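Local structure of YcgJ protein (Bacillus subtilis, 1XXL) at residues T77-P82 and V103-R108; A96-S101 and P146-E151. The protein probably acts as an S-adenosylmethionine-dependent methyltransferase, passing the methyl group of that cofactor to a substrate not yet identified. All coordinates share one frame; numbering follows the deposited sequence.

Contact 1 of 2, residues T77-P82 and V103-R108; sequences TAESLP and VRKAVR
Ala-78 and Ala-106 meet methyl to methyl, their CB atoms 3.8 Å apart, and this small apolar touch lets the loop 77-82 lie close against the first turns of helix 103-113. The backbones come together at the next residue, where the CA atoms of Glu-79 and Ala-106 are 4.4 Å apart. A type I turn from Thr-77 to Ser-80, closed by the bond from Ser-80 N to Thr-77 O, brings Ala-78 and Glu-79 up to the helix.

Lys-105 lies alongside the turn. With CG anti to the backbone N (chi1 -179°) and a bend at chi2, its chain curls past the carbonyl of Glu-79: Lys-105 CG is 3.5 Å and Lys-105 CE 3.6 Å from Glu-79 O, while NZ continues beyond. Lys-105 CG also lies 4.1 Å from Glu-79 CB. An alanine in place of Lys-105 would probably leave the Glu-79 carbonyl and CB without their aliphatic cover. Glu-79 runs the other way, along the helix start. Glu-79 CG passes Ala-106 N at 4.2 Å, and the bend at chi2 (90°) carries the carboxylate toward the N-terminal end of the helix, where OE2 accepts a hydrogen bond from Asp-102 N.

No hydrogen bond joins the two segments directly. Ala-78 and Glu-79 probably belong to the S-adenosylmethionine site, in the loop after strand 71-75 of the Rossmann-like sheet. The chemistry is divided: methyl and methylene contacts set the spacing, while polar links run to residues outside the helix segment, Glu-109 taking Leu-81 N and Asp-102 N holding the Glu-79 carboxylate, whose charge probably gains from the helix dipole.

Contact 2 of 2, residues A96-S101 and P146-E151; sequences AAHHFS and PSHVRE
His-98 O takes two backbone N-H groups from the facing loop and forms the tight centre of the contact. Val-149 N gives the shorter bond, 2.9 Å to His-98 O and nearly in line with the C=O; Arg-150 N, at 3.2 Å from the same oxygen, comes in tilted from the carbonyl plane. Close by, His-98 CA makes a CA-H...O contact with Arg-150 O (3.2 Å). His-98 CG stands between the backbone N and the carbonyl carbon (chi1 60°), which brings His-98 CD2 to 3.7 Å from His-148 ND1; these two rings are nearly parallel but slid apart, with scant overlap.

The outer side, with the exposed side chains of Val-149 and Ser-147, is joined by van der Waals touches and water rather than by direct hydrogen bonds. Val-149 lays CG1 against Phe-100 O at 3.4 Å, and the His-99 ring turns its edge to Ser-147 O, with His-99 CD2 3.4 Å away. A water there bridges His-99 O and Ser-147 O, as another bridges Ala-97 O and Arg-150 O.

Neighbouring elements hold both loops: Asp-124 of strand 118-125 binds His-98 ND1, Asn-138 of helix 131-144 takes His-148 NE2, and Arg-150 forms salt bridges to Asp-134 of helix 131-144 and Glu-156 of helix 154-163. The contact thus ties the loop after strand 88-94 to the connection between these two helices.

The centres of contacts 1 and 2 lie about 13 Å apart, and Phe-100 spans the gap: its ring packs on Ala-78 and Ala-106, and its CB on the Glu-79 carboxylate, while Ser-101 OG probably makes a weak hydrogen bond to Glu-79 OE2. Along the chain the segments alternate, in the order 77-82, 96-101, 103-108 and 146-151. Strand 88-94 of the central sheet separates the first two, and 96-101 leads almost directly into helix 103-113. Contact 1 probably borders the S-adenosylmethionine site, and contact 2 connects the adjoining loop to the region between helices 131-144 and 154-163, linking the cofactor-binding core with this later part of the chain.

Contact 1 of 2, residues T77-P82 and V103-R108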
ATOM      1  N   THR A  77      -5.596   9.186 -10.188  1.00 18.70           N
ATOM      2  CA  THR A  77      -4.506   9.183  -9.220  1.00 20.07           C
ATOM      3  C   THR A  77      -4.984   9.768  -7.900  1.00 19.43           C
ATOM      4  O   THR A  77      -5.884  10.598  -7.871  1.00 19.22           O
ATOM      5  CB  THR A  77      -3.295   9.980  -9.732  1.00 20.32           C
ATOM      6  OG1 THR A  77      -3.680  11.337  -9.973  1.00 23.35           O
ATOM      7  CG2 THR A  77      -2.768   9.375 -11.025  1.00 22.16           C
ATOM      8  N   ALA A  78      -4.366   9.322  -6.808  1.00 19.68           N
ATOM      9  CA  ALA A  78      -4.667   9.814  -5.464  1.00 19.58           C
ATOM     10  C   ALA A  78      -4.394  11.305  -5.316  1.00 19.11           C
ATOM     11  O   ALA A  78      -5.031  11.982  -4.506  1.00 19.17           O
ATOM     12  CB  ALA A  78      -3.835   9.035  -4.440  1.00 19.96           C
ATOM     13  N   GLU A  79      -3.435  11.820  -6.079  1.00 18.98           N
ATOM     14  CA  GLU A  79      -3.069  13.237  -5.977  1.00 19.86           C
ATOM     15  C   GLU A  79      -4.149  14.162  -6.531  1.00 19.59           C
ATOM     16  O   GLU A  79      -4.130  15.342  -6.271  1.00 20.64           O
ATOM     17  CB  GLU A  79      -1.737  13.520  -6.687  1.00 19.87           C
ATOM     18  CG  GLU A  79      -0.525  12.989  -5.934  1.00 21.52           C
ATOM     19  CD  GLU A  79      -0.137  11.566  -6.294  1.00 23.01           C
ATOM     20  OE1 GLU A  79      -0.812  10.928  -7.141  1.00 22.84           O
ATOM     21  OE2 GLU A  79       0.876  11.088  -5.738  1.00 24.25           O
ATOM     22  N   SER A  80      -5.075  13.622  -7.304  1.00 19.78           N
ATOM     23  CA  SER A  80      -6.192  14.403  -7.835  1.00 20.44           C
ATOM     24  C   SER A  80      -7.412  13.523  -7.962  1.00 19.01           C
ATOM     25  O   SER A  80      -7.690  12.978  -9.012  1.00 19.94           O
ATOM     26  CB  SER A  80      -5.833  14.996  -9.206  1.00 21.38           C
ATOM     27  OG  SER A  80      -6.796  15.977  -9.588  1.00 25.91           O
ATOM     28  N   LEU A  81      -8.117  13.348  -6.863  1.00 18.16           N
ATOM     29  CA  LEU A  81      -9.361  12.596  -6.861  1.00 17.01           C
ATOM     30  C   LEU A  81     -10.501  13.498  -7.353  1.00 16.60           C
ATOM     31  O   LEU A  81     -10.637  14.636  -6.908  1.00 16.02           O
ATOM     32  CB  LEU A  81      -9.679  12.091  -5.459  1.00 17.06           C
ATOM     33  CG  LEU A  81      -8.659  11.133  -4.872  1.00 17.64           C
ATOM     34  CD1 LEU A  81      -8.984  10.880  -3.412  1.00 18.44           C
ATOM     35  CD2 LEU A  81      -8.614   9.837  -5.675  1.00 16.69           C
ATOM     36  N   PRO A  82     -11.323  12.986  -8.274  1.00 15.89           N
ATOM     37  CA  PRO A  82     -12.394  13.793  -8.837  1.00 15.59           C
ATOM     38  C   PRO A  82     -13.660  13.938  -7.973  1.00 14.81           C
ATOM     39  O   PRO A  82     -14.573  14.652  -8.357  1.00 14.50           O
ATOM     40  CB  PRO A  82     -12.707  13.038 -10.135  1.00 15.71           C
ATOM     41  CG  PRO A  82     -12.476  11.569  -9.754  1.00 14.99           C
ATOM     42  CD  PRO A  82     -11.253  11.641  -8.895  1.00 16.23           C
ATOM     43  N   VAL A 103       2.952  11.912  -2.085  1.00 16.64           N
ATOM     44  CA  VAL A 103       2.177  11.320  -0.997  1.00 16.73           C
ATOM     45  C   VAL A 103       1.508  12.386  -0.113  1.00 16.39           C
ATOM     46  O   VAL A 103       0.366  12.199   0.320  1.00 15.09           O
ATOM     47  CB  VAL A 103       3.022  10.286  -0.172  1.00 16.76           C
ATOM     48  CG1 VAL A 103       4.267  10.922   0.486  1.00 16.85           C
ATOM     49  CG2 VAL A 103       2.146   9.597   0.859  1.00 17.51           C
ATOM     50  N   ARG A 104       2.182  13.521   0.102  1.00 16.39           N
ATOM     51  CA  ARG A 104       1.608  14.617   0.881  1.00 17.32           C
ATOM     52  C   ARG A 104       0.297  15.155   0.277  1.00 16.09           C
ATOM     53  O   ARG A 104      -0.664  15.393   0.985  1.00 15.66           O
ATOM     54  CB  ARG A 104       2.613  15.774   1.018  1.00 18.82           C
ATOM     55  CG  ARG A 104       3.788  15.530   1.974  1.00 22.50           C
ATOM     56  CD  ARG A 104       3.373  15.471   3.450  1.00 31.85           C
ATOM     57  NE  ARG A 104       2.430  16.514   3.921  1.00 34.63           N
ATOM     58  CZ  ARG A 104       2.371  17.017   5.155  1.00 35.27           C
ATOM     59  NH1 ARG A 104       3.233  16.672   6.117  1.00 37.19           N
ATOM     60  NH2 ARG A 104       1.467  17.948   5.410  1.00 37.91           N
ATOM     61  N   LYS A 105       0.287  15.352  -1.035  1.00 16.43           N
ATOM     62  CA  LYS A 105      -0.924  15.735  -1.762  1.00 16.02           C
ATOM     63  C   LYS A 105      -1.975  14.602  -1.779  1.00 15.40           C
ATOM     64  O   LYS A 105      -3.162  14.874  -1.669  1.00 15.84           O
ATOM     65  CB  LYS A 105      -0.548  16.182  -3.178  1.00 16.50           C
ATOM     66  CG  LYS A 105      -1.716  16.631  -4.070  1.00 18.93           C
ATOM     67  CD  LYS A 105      -2.718  17.576  -3.365  1.00 21.18           C
ATOM     68  CE  LYS A 105      -3.523  18.402  -4.382  1.00 22.71           C
ATOM     69  NZ  LYS A 105      -4.294  19.491  -3.699  1.00 24.63           N
ATOM     70  N   ALA A 106      -1.540  13.338  -1.877  1.00 15.15           N
ATOM     71  CA  ALA A 106      -2.456  12.171  -1.796  1.00 14.37           C
ATOM     72  C   ALA A 106      -3.272  12.176  -0.478  1.00 14.52           C
ATOM     73  O   ALA A 106      -4.494  12.062  -0.502  1.00 13.64           O
ATOM     74  CB  ALA A 106      -1.681  10.865  -1.942  1.00 13.91           C
ATOM     75  N   VAL A 107      -2.589  12.336   0.659  1.00 14.18           N
ATOM     76  CA  VAL A 107      -3.242  12.347   1.971  1.00 14.05           C
ATOM     77  C   VAL A 107      -4.184  13.511   2.122  1.00 14.10           C
ATOM     78  O   VAL A 107      -5.231  13.390   2.752  1.00 13.32           O
ATOM     79  CB  VAL A 107      -2.218  12.370   3.142  1.00 14.65           C
ATOM     80  CG1 VAL A 107      -2.945  12.470   4.503  1.00 14.67           C
ATOM     81  CG2 VAL A 107      -1.356  11.111   3.112  1.00 14.44           C
ATOM     82  N   ARG A 108      -3.808  14.652   1.552  1.00 14.80           N
ATOM     83  CA  ARG A 108      -4.658  15.820   1.575  1.00 15.60           C
ATOM     84  C   ARG A 108      -5.968  15.524   0.817  1.00 14.10           C
ATOM     85  O   ARG A 108      -7.062  15.877   1.265  1.00 13.70           O
ATOM     86  CB  ARG A 108      -3.877  17.006   0.972  1.00 16.22           C
ATOM     87  CG  ARG A 108      -4.481  18.372   1.139  1.00 18.28           C
ATOM     88  CD  ARG A 108      -3.634  19.453   0.404  1.00 22.93           C
ATOM     89  NE  ARG A 108      -2.198  19.123   0.456  1.00 30.45           N
ATOM     90  CZ  ARG A 108      -1.258  19.587  -0.377  1.00 32.97           C
ATOM     91  NH1 ARG A 108      -1.554  20.477  -1.331  1.00 36.29           N
ATOM     92  NH2 ARG A 108       0.003  19.179  -0.236  1.00 31.85           N
TER

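Contact 2 of 2, residues A96-S101 and P146-E151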
ATOM      1  N   ALA A  96      -0.002   0.542  -2.016  1.00 14.57           N
ATOM      2  CA  ALA A  96      -0.002   1.462  -3.147  1.00 14.19           C
ATOM      3  C   ALA A  96       0.740   2.769  -2.879  1.00 14.01           C
ATOM      4  O   ALA A  96       1.266   3.361  -3.802  1.00 14.11           O
ATOM      5  CB  ALA A  96      -1.445   1.763  -3.552  1.00 14.35           C
ATOM      6  N   ALA A  97       0.753   3.236  -1.636  1.00 14.13           N
ATOM      7  CA  ALA A  97       1.306   4.570  -1.312  1.00 14.39           C
ATOM      8  C   ALA A  97       2.761   4.770  -1.732  1.00 14.32           C
ATOM      9  O   ALA A  97       3.154   5.888  -2.111  1.00 13.62           O
ATOM     10  CB  ALA A  97       1.156   4.864   0.160  1.00 13.98           C
ATOM     11  N   HIS A  98       3.559   3.707  -1.662  1.00 14.20           N
ATOM     12  CA  HIS A  98       4.963   3.808  -2.070  1.00 15.28           C
ATOM     13  C   HIS A  98       5.156   4.144  -3.552  1.00 14.63           C
ATOM     14  O   HIS A  98       6.255   4.499  -3.962  1.00 14.06           O
ATOM     15  CB  HIS A  98       5.779   2.559  -1.668  1.00 15.14           C
ATOM     16  CG  HIS A  98       5.287   1.276  -2.260  1.00 16.45           C
ATOM     17  ND1 HIS A  98       4.390   0.450  -1.610  1.00 17.65           N
ATOM     18  CD2 HIS A  98       5.608   0.647  -3.419  1.00 18.10           C
ATOM     19  CE1 HIS A  98       4.161  -0.615  -2.361  1.00 18.32           C
ATOM     20  NE2 HIS A  98       4.880  -0.513  -3.467  1.00 16.50           N
ATOM     21  N   HIS A  99       4.087   4.041  -4.336  1.00 15.41           N
ATOM     22  CA  HIS A  99       4.090   4.421  -5.747  1.00 16.87           C
ATOM     23  C   HIS A  99       3.545   5.830  -6.013  1.00 17.03           C
ATOM     24  O   HIS A  99       3.601   6.276  -7.142  1.00 17.03           O
ATOM     25  CB  HIS A  99       3.243   3.444  -6.566  1.00 18.35           C
ATOM     26  CG  HIS A  99       3.849   2.090  -6.717  1.00 20.55           C
ATOM     27  ND1 HIS A  99       3.114   0.933  -6.574  1.00 26.00           N
ATOM     28  CD2 HIS A  99       5.117   1.706  -7.001  1.00 24.19           C
ATOM     29  CE1 HIS A  99       3.908  -0.110  -6.769  1.00 27.57           C
ATOM     30  NE2 HIS A  99       5.132   0.334  -7.019  1.00 26.36           N
ATOM     31  N   PHE A 100       3.020   6.524  -5.003  1.00 17.10           N
ATOM     32  CA  PHE A 100       2.474   7.873  -5.203  1.00 18.09           C
ATOM     33  C   PHE A 100       3.588   8.845  -5.578  1.00 17.96           C
ATOM     34  O   PHE A 100       4.616   8.842  -4.956  1.00 18.33           O
ATOM     35  CB  PHE A 100       1.816   8.419  -3.921  1.00 18.14           C
ATOM     36  CG  PHE A 100       0.574   7.710  -3.490  1.00 18.07           C
ATOM     37  CD1 PHE A 100      -0.072   6.798  -4.298  1.00 19.11           C
ATOM     38  CD2 PHE A 100       0.040   7.981  -2.257  1.00 19.21           C
ATOM     39  CE1 PHE A 100      -1.229   6.185  -3.864  1.00 19.13           C
ATOM     40  CE2 PHE A 100      -1.116   7.367  -1.825  1.00 19.38           C
ATOM     41  CZ  PHE A 100      -1.751   6.479  -2.640  1.00 19.70           C
ATOM     42  N   SER A 101       3.354   9.702  -6.560  1.00 18.69           N
ATOM     43  CA  SER A 101       4.350  10.701  -6.957  1.00 19.25           C
ATOM     44  C   SER A 101       4.445  11.834  -5.924  1.00 19.10           C
ATOM     45  O   SER A 101       5.478  12.506  -5.830  1.00 19.57           O
ATOM     46  CB  SER A 101       4.008  11.278  -8.340  1.00 19.61           C
ATOM     47  OG  SER A 101       2.752  11.941  -8.291  1.00 21.85           O
ATOM     48  N   PRO A 146      11.363   0.157 -10.725  1.00 25.86           N
ATOM     49  CA  PRO A 146      11.559   1.583 -11.017  1.00 25.51           C
ATOM     50  C   PRO A 146      10.285   2.441 -10.885  1.00 24.88           C
ATOM     51  O   PRO A 146      10.345   3.645 -10.986  1.00 25.72           O
ATOM     52  CB  PRO A 146      12.097   1.575 -12.461  1.00 26.01           C
ATOM     53  CG  PRO A 146      12.632   0.179 -12.649  1.00 26.71           C
ATOM     54  CD  PRO A 146      11.647  -0.667 -11.913  1.00 26.28           C
ATOM     55  N   SER A 147       9.148   1.812 -10.650  1.00 23.97           N
ATOM     56  CA  SER A 147       7.918   2.520 -10.296  1.00 23.47           C
ATOM     57  C   SER A 147       7.930   3.050  -8.840  1.00 22.08           C
ATOM     58  O   SER A 147       7.169   3.964  -8.486  1.00 21.75           O
ATOM     59  CB  SER A 147       6.741   1.560 -10.485  1.00 23.58           C
ATOM     60  OG  SER A 147       5.586   2.288 -10.800  1.00 28.56           O
ATOM     61  N   HIS A 148       8.788   2.455  -8.006  1.00 20.36           N
ATOM     62  CA  HIS A 148       8.908   2.793  -6.588  1.00 19.42           C
ATOM     63  C   HIS A 148       9.326   4.239  -6.437  1.00 17.50           C
ATOM     64  O   HIS A 148      10.297   4.667  -7.045  1.00 15.64           O
ATOM     65  CB  HIS A 148       9.951   1.897  -5.916  1.00 19.12           C
ATOM     66  CG  HIS A 148      10.042   2.081  -4.434  1.00 20.01           C
ATOM     67  ND1 HIS A 148       9.247   1.386  -3.553  1.00 20.94           N
ATOM     68  CD2 HIS A 148      10.832   2.878  -3.678  1.00 20.30           C
ATOM     69  CE1 HIS A 148       9.542   1.748  -2.316  1.00 19.75           C
ATOM     70  NE2 HIS A 148      10.508   2.647  -2.362  1.00 18.58           N
ATOM     71  N   VAL A 149       8.569   4.996  -5.660  1.00 16.57           N
ATOM     72  CA  VAL A 149       8.901   6.402  -5.398  1.00 16.09           C
ATOM     73  C   VAL A 149       9.526   6.476  -4.018  1.00 15.77           C
ATOM     74  O   VAL A 149      10.708   6.765  -3.887  1.00 15.49           O
ATOM     75  CB  VAL A 149       7.658   7.322  -5.506  1.00 15.82           C
ATOM     76  CG1 VAL A 149       8.001   8.738  -5.094  1.00 16.29           C
ATOM     77  CG2 VAL A 149       7.114   7.305  -6.961  1.00 17.16           C
ATOM     78  N   ARG A 150       8.748   6.209  -2.977  1.00 15.16           N
ATOM     79  CA  ARG A 150       9.305   6.200  -1.625  1.00 14.75           C
ATOM     80  C   ARG A 150       8.327   5.541  -0.679  1.00 14.03           C
ATOM     81  O   ARG A 150       7.135   5.780  -0.782  1.00 12.72           O
ATOM     82  CB  ARG A 150       9.604   7.638  -1.135  1.00 15.26           C
ATOM     83  CG  ARG A 150       9.930   7.689   0.368  1.00 15.05           C
ATOM     84  CD  ARG A 150      10.348   9.042   0.885  1.00 16.03           C
ATOM     85  NE  ARG A 150      10.435   8.994   2.344  1.00 16.03           N
ATOM     86  CZ  ARG A 150      11.426   8.441   3.034  1.00 17.95           C
ATOM     87  NH1 ARG A 150      12.470   7.890   2.403  1.00 18.88           N
ATOM     88  NH2 ARG A 150      11.376   8.436   4.371  1.00 16.34           N
ATOM     89  N   GLU A 151       8.843   4.698   0.221  1.00 13.61           N
ATOM     90  CA  GLU A 151       8.080   4.237   1.359  1.00 14.06           C
ATOM     91  C   GLU A 151       8.450   5.105   2.557  1.00 12.77           C
ATOM     92  O   GLU A 151       9.631   5.177   2.982  1.00 13.19           O
ATOM     93  CB  GLU A 151       8.231   2.716   1.605  1.00 13.91           C
ATOM     94  CG  GLU A 151       9.563   2.192   2.087  1.00 17.17           C
ATOM     95  CD  GLU A 151       9.844   0.762   1.580  1.00 17.48           C
ATOM     96  OE1 GLU A 151       9.536  -0.211   2.307  1.00 21.28           O
ATOM     97  OE2 GLU A 151      10.355   0.622   0.436  1.00 21.44           O
TER
HETATM   98  O   HOH W   1       5.362   7.589  -1.752  1.00 26.53           O
HETATM   99  O   HOH W   2       5.171   5.434  -9.475  1.00 29.34           O